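Local structure of probable endonuclease 4 (Thermotoga maritima, 4HNO) at residues A69-S81 with S90-R102. The protein probably repairs DNA as a zinc-dependent endonuclease, cleaving phosphodiester bonds at apurinic or apyrimidinic sites to leave a 3'-hydroxyl and a 5'-terminal sugar phosphate. Residues are numbered along the deposited sequence; the frame is centred on the assembly and turned at random. Where two conformers were deposited one is given.
Sequences AFCHSGYLINLAS and SVELLKKEVEICR. With ZN (zinc ion), chain B.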
loop_
_atom_site.group_PDB
_atom_site.type_symbol
_atom_site.label_atom_id
_atom_site.label_comp_id
_atom_site.label_asym_id
_atom_site.label_seq_id
_atom_site.Cartn_x
_atom_site.Cartn_y
_atom_site.Cartn_z
ATOM N N ALA A 69 3.722 -7.721 -6.731
ATOM C CA ALA A 69 4.219 -6.502 -7.343
ATOM C C ALA A 69 3.093 -5.478 -7.353
ATOM O O ALA A 69 1.991 -5.762 -7.827
ATOM C CB ALA A 69 4.706 -6.784 -8.766
ATOM N N PHE A 70 3.375 -4.293 -6.832
ATOM C CA PHE A 70 2.349 -3.297 -6.599
ATOM C C PHE A 70 2.815 -1.928 -7.069
ATOM O O PHE A 70 3.991 -1.594 -6.919
ATOM C CB PHE A 70 2.054 -3.189 -5.074
ATOM C CG PHE A 70 1.712 -4.495 -4.438
ATOM C CD1 PHE A 70 2.706 -5.326 -3.950
ATOM C CD2 PHE A 70 0.388 -4.914 -4.327
ATOM C CE1 PHE A 70 2.404 -6.515 -3.343
ATOM C CE2 PHE A 70 0.076 -6.105 -3.732
ATOM C CZ PHE A 70 1.100 -6.907 -3.234
ATOM N N CYS A 71 1.888 -1.102 -7.539
ATOM C CA CYS A 71 2.150 0.309 -7.704
ATOM C C CYS A 71 1.475 1.089 -6.584
ATOM O O CYS A 71 0.399 0.716 -6.123
ATOM C CB CYS A 71 1.661 0.863 -9.038
ATOM S SG CYS A 71 2.761 0.593 -10.442
ATOM N N HIS A 72 2.109 2.165 -6.152
ATOM C CA HIS A 72 1.504 3.162 -5.263
ATOM C C HIS A 72 1.200 4.398 -6.096
ATOM O O HIS A 72 2.037 4.879 -6.833
ATOM C CB HIS A 72 2.454 3.542 -4.125
ATOM C CG HIS A 72 1.791 4.206 -2.950
ATOM N ND1 HIS A 72 1.103 5.394 -3.026
ATOM C CD2 HIS A 72 1.732 3.827 -1.651
ATOM C CE1 HIS A 72 0.641 5.707 -1.817
ATOM N NE2 HIS A 72 1.014 4.773 -0.956
ATOM N N SER A 73 -0.021 4.898 -5.972
ATOM C CA SER A 73 -0.512 6.053 -6.683
ATOM C C SER A 73 0.203 7.287 -6.190
ATOM O O SER A 73 0.702 7.335 -5.064
ATOM C CB SER A 73 -2.022 6.125 -6.443
ATOM O OG SER A 73 -2.656 7.230 -7.007
ATOM N N GLY A 74 0.252 8.300 -7.036
ATOM C CA GLY A 74 0.956 9.522 -6.725
ATOM C C GLY A 74 0.314 10.357 -5.647
ATOM O O GLY A 74 -0.907 10.378 -5.459
ATOM N N TYR A 75 1.209 11.128 -5.030
ATOM C CA TYR A 75 0.949 11.995 -3.884
ATOM C C TYR A 75 -0.103 13.098 -4.087
ATOM O O TYR A 75 -0.686 13.590 -3.126
ATOM C CB TYR A 75 2.297 12.568 -3.374
ATOM C CG TYR A 75 3.005 13.672 -4.163
ATOM C CD1 TYR A 75 3.181 14.928 -3.592
ATOM C CD2 TYR A 75 3.569 13.453 -5.429
ATOM C CE1 TYR A 75 3.851 15.944 -4.255
ATOM C CE2 TYR A 75 4.245 14.479 -6.106
ATOM C CZ TYR A 75 4.377 15.717 -5.511
ATOM O OH TYR A 75 5.046 16.731 -6.164
ATOM N N LEU A 76 -0.348 13.458 -5.338
ATOM C CA LEU A 76 -1.262 14.564 -5.714
ATOM C C LEU A 76 -2.728 14.166 -5.775
ATOM O O LEU A 76 -3.609 14.995 -5.601
ATOM C CB LEU A 76 -0.905 15.102 -7.118
ATOM C CG LEU A 76 0.492 15.609 -7.417
ATOM C CD1 LEU A 76 0.441 16.417 -8.701
ATOM C CD2 LEU A 76 1.007 16.413 -6.258
ATOM N N ILE A 77 -2.989 12.924 -6.140
ATOM C CA ILE A 77 -4.353 12.502 -6.388
ATOM C C ILE A 77 -5.156 12.545 -5.092
ATOM O O ILE A 77 -4.718 12.042 -4.058
ATOM C CB ILE A 77 -4.329 11.109 -6.999
ATOM C CG1 ILE A 77 -3.798 11.187 -8.440
ATOM C CG2 ILE A 77 -5.697 10.423 -6.921
ATOM C CD1 ILE A 77 -3.363 9.851 -8.981
ATOM N N ASN A 78 -6.316 13.175 -5.152
ATOM C CA ASN A 78 -7.178 13.295 -3.987
ATOM C C ASN A 78 -8.628 13.268 -4.431
ATOM O O ASN A 78 -9.236 14.298 -4.714
ATOM C CB ASN A 78 -6.880 14.568 -3.215
ATOM C CG ASN A 78 -7.743 14.683 -1.992
ATOM O OD1 ASN A 78 -8.474 13.752 -1.645
ATOM N ND2 ASN A 78 -7.708 15.838 -1.337
ATOM N N LEU A 79 -9.167 12.057 -4.478
ATOM C CA LEU A 79 -10.546 11.843 -4.902
ATOM C C LEU A 79 -11.583 12.335 -3.891
ATOM O O LEU A 79 -12.765 12.332 -4.201
ATOM C CB LEU A 79 -10.808 10.365 -5.175
ATOM C CG LEU A 79 -10.010 9.719 -6.306
ATOM C CD1 LEU A 79 -10.388 8.232 -6.373
ATOM C CD2 LEU A 79 -10.240 10.404 -7.634
ATOM N N ALA A 80 -11.142 12.748 -2.697
ATOM C CA ALA A 80 -12.056 13.358 -1.737
ATOM C C ALA A 80 -12.038 14.874 -1.798
ATOM O O ALA A 80 -12.780 15.515 -1.061
ATOM C CB ALA A 80 -11.754 12.907 -0.320
ATOM N N SER A 81 -11.219 15.466 -2.651
ATOM C CA SER A 81 -11.073 16.908 -2.630
ATOM C C SER A 81 -12.404 17.589 -2.853
ATOM O O SER A 81 -13.145 17.229 -3.766
ATOM C CB SER A 81 -10.131 17.370 -3.725
ATOM O OG SER A 81 -10.068 18.784 -3.724
ATOM N N SER A 90 -7.506 14.611 -10.595
ATOM C CA SER A 90 -7.184 13.388 -9.869
ATOM C C SER A 90 -7.781 12.168 -10.554
ATOM O O SER A 90 -7.103 11.144 -10.699
ATOM C CB SER A 90 -7.700 13.486 -8.436
ATOM O OG SER A 90 -6.962 14.423 -7.676
ATOM N N VAL A 91 -9.036 12.253 -10.969
ATOM C CA VAL A 91 -9.655 11.148 -11.680
ATOM C C VAL A 91 -8.876 10.835 -12.957
ATOM O O VAL A 91 -8.588 9.673 -13.260
ATOM C CB VAL A 91 -11.128 11.465 -11.988
ATOM C CG1 VAL A 91 -11.710 10.513 -13.026
ATOM C CG2 VAL A 91 -11.948 11.456 -10.715
ATOM N N GLU A 92 -8.523 11.866 -13.720
ATOM C CA GLU A 92 -7.844 11.614 -14.978
ATOM C C GLU A 92 -6.446 11.059 -14.768
ATOM O O GLU A 92 -6.006 10.190 -15.516
ATOM C CB GLU A 92 -7.829 12.858 -15.862
ATOM C CG GLU A 92 -9.223 13.271 -16.323
ATOM C CD GLU A 92 -9.973 12.176 -17.063
ATOM O OE1 GLU A 92 -9.365 11.527 -17.943
ATOM O OE2 GLU A 92 -11.162 11.929 -16.724
ATOM N N LEU A 93 -5.734 11.544 -13.758
ATOM C CA LEU A 93 -4.406 11.014 -13.509
ATOM C C LEU A 93 -4.490 9.582 -12.978
ATOM O O LEU A 93 -3.663 8.749 -13.325
ATOM C CB LEU A 93 -3.602 11.917 -12.570
ATOM C CG LEU A 93 -2.157 11.474 -12.333
ATOM C CD1 LEU A 93 -1.372 11.341 -13.611
ATOM C CD2 LEU A 93 -1.489 12.439 -11.370
ATOM N N LEU A 94 -5.500 9.285 -12.161
ATOM C CA LEU A 94 -5.650 7.913 -11.680
ATOM C C LEU A 94 -5.960 6.958 -12.834
ATOM O O LEU A 94 -5.438 5.844 -12.853
ATOM C CB LEU A 94 -6.709 7.869 -10.588
ATOM C CG LEU A 94 -6.788 6.566 -9.806
ATOM C CD1 LEU A 94 -5.498 6.198 -9.152
ATOM C CD2 LEU A 94 -7.882 6.674 -8.746
ATOM N N LYS A 95 -6.771 7.384 -13.802
ATOM C CA LYS A 95 -6.985 6.561 -14.988
ATOM C C LYS A 95 -5.659 6.285 -15.692
ATOM O O LYS A 95 -5.395 5.161 -16.116
ATOM C CB LYS A 95 -7.940 7.220 -15.984
ATOM C CG LYS A 95 -9.400 7.295 -15.611
ATOM C CD LYS A 95 -10.211 8.137 -16.608
ATOM C CE LYS A 95 -11.632 8.325 -16.182
ATOM N NZ LYS A 95 -12.314 9.293 -17.071
ATOM N N LYS A 96 -4.838 7.323 -15.854
ATOM C CA LYS A 96 -3.526 7.139 -16.459
ATOM C C LYS A 96 -2.658 6.173 -15.641
ATOM O O LYS A 96 -1.997 5.317 -16.204
ATOM C CB LYS A 96 -2.844 8.498 -16.643
ATOM C CG LYS A 96 -1.368 8.438 -16.981
ATOM C CD LYS A 96 -0.953 7.622 -18.195
ATOM C CE LYS A 96 -1.527 8.092 -19.508
ATOM N NZ LYS A 96 -1.118 9.487 -19.807
ATOM N N GLU A 97 -2.686 6.294 -14.311
ATOM C CA GLU A 97 -1.911 5.353 -13.506
ATOM C C GLU A 97 -2.393 3.921 -13.694
ATOM O O GLU A 97 -1.569 3.008 -13.743
ATOM C CB GLU A 97 -1.972 5.756 -12.036
ATOM C CG GLU A 97 -1.241 7.038 -11.733
ATOM C CD GLU A 97 -1.270 7.366 -10.219
ATOM O OE1 GLU A 97 -0.427 8.152 -9.769
ATOM O OE2 GLU A 97 -2.167 6.819 -9.527
ATOM N N VAL A 98 -3.698 3.716 -13.796
ATOM C CA VAL A 98 -4.207 2.379 -14.103
ATOM C C VAL A 98 -3.655 1.888 -15.433
ATOM O O VAL A 98 -3.251 0.736 -15.560
ATOM C CB VAL A 98 -5.750 2.364 -14.080
ATOM C CG1 VAL A 98 -6.288 1.077 -14.699
ATOM C CG2 VAL A 98 -6.255 2.538 -12.653
ATOM N N GLU A 99 -3.629 2.763 -16.437
ATOM C CA GLU A 99 -3.116 2.368 -17.722
ATOM C C GLU A 99 -1.612 2.106 -17.705
ATOM O O GLU A 99 -1.142 1.226 -18.435
ATOM C CB GLU A 99 -3.563 3.361 -18.770
ATOM C CG GLU A 99 -5.121 3.276 -18.975
ATOM C CD GLU A 99 -5.616 1.862 -19.428
ATOM O OE1 GLU A 99 -5.082 1.344 -20.437
ATOM O OE2 GLU A 99 -6.502 1.258 -18.793
ATOM N N ILE A 100 -0.854 2.826 -16.888
ATOM C CA ILE A 100 0.548 2.512 -16.700
ATOM C C ILE A 100 0.691 1.108 -16.118
ATOM O O ILE A 100 1.492 0.297 -16.598
ATOM C CB ILE A 100 1.241 3.557 -15.789
ATOM C CG1 ILE A 100 1.347 4.905 -16.498
ATOM C CG2 ILE A 100 2.598 3.053 -15.343
ATOM C CD1 ILE A 100 1.636 6.083 -15.597
ATOM N N CYS A 101 -0.071 0.827 -15.057
ATOM C CA CYS A 101 -0.038 -0.509 -14.484
ATOM C C CYS A 101 -0.353 -1.557 -15.534
ATOM O O CYS A 101 0.336 -2.564 -15.649
ATOM C CB CYS A 101 -1.038 -0.627 -13.333
ATOM S SG CYS A 101 -0.612 0.295 -11.854
ATOM N N ARG A 102 -1.415 -1.324 -16.297
ATOM C CA ARG A 102 -1.854 -2.293 -17.292
ATOM C C ARG A 102 -0.746 -2.526 -18.324
ATOM O O ARG A 102 -0.522 -3.655 -18.733
ATOM C CB ARG A 102 -3.165 -1.789 -17.923
ATOM C CG ARG A 102 -3.842 -2.670 -18.943
ATOM C CD ARG A 102 -4.662 -3.855 -18.410
ATOM N NE ARG A 102 -3.798 -4.898 -17.886
ATOM C CZ ARG A 102 -3.168 -5.788 -18.643
ATOM N NH1 ARG A 102 -2.396 -6.692 -18.054
ATOM N NH2 ARG A 102 -3.292 -5.806 -19.976
HETATM ZN ZN ZN B . 0.569 4.823 1.046
HETATM O O HOH W 1 2.031 4.490 2.243
#
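The buried carboxylate of Glu97 reaches from the helix and grips the chain just past the zinc ligand His72 with both oxygens. Ser73 OG donates to Glu97 OE2 at 2.6 Å, on the syn lone pair, while Gly74 N meets Glu97 OE1 at 2.8 Å, on the syn side but 17° out of the carboxylate plane. OE1 takes a further bond from His37, which probably helps steady the negative charge. Beyond CG the glutamate is extended (chi2 -177°), which carries it to the loop. Ser73 offers its carbonyl O to His72 ND1 (2.8 Å), in the imidazole plane, which fixes the ring's rotation while NE2 binds the zinc ion with His112, Glu147 and a water. Ser73 is the second-shell residue, and Glu97 stands one step further out.

Ile77 points CD1 at the carboxylate from the opposite direction, 3.3 Å from Glu97 OE2, and lays CG1 against Leu93 CD2. Two turns before Glu97, Ser90 OG accepts an almost straight bond from Asn78 N (2.9 Å, 173°) and is bonded to Ile86 O. Leu79 divides its methyls, CD1 to Leu94 CD2 and CD2 to Val91 CG2 (3.7 Å). At the far end Cys71 CB packs on Cys101 SG.

This is the strand-to-helix half of a beta-alpha-beta unit of the TIM barrel: strand 69-72 lies between parallel strands 31-34 and 108-115, and helix 84-104 packs outside them, with helix 121-136 alongside.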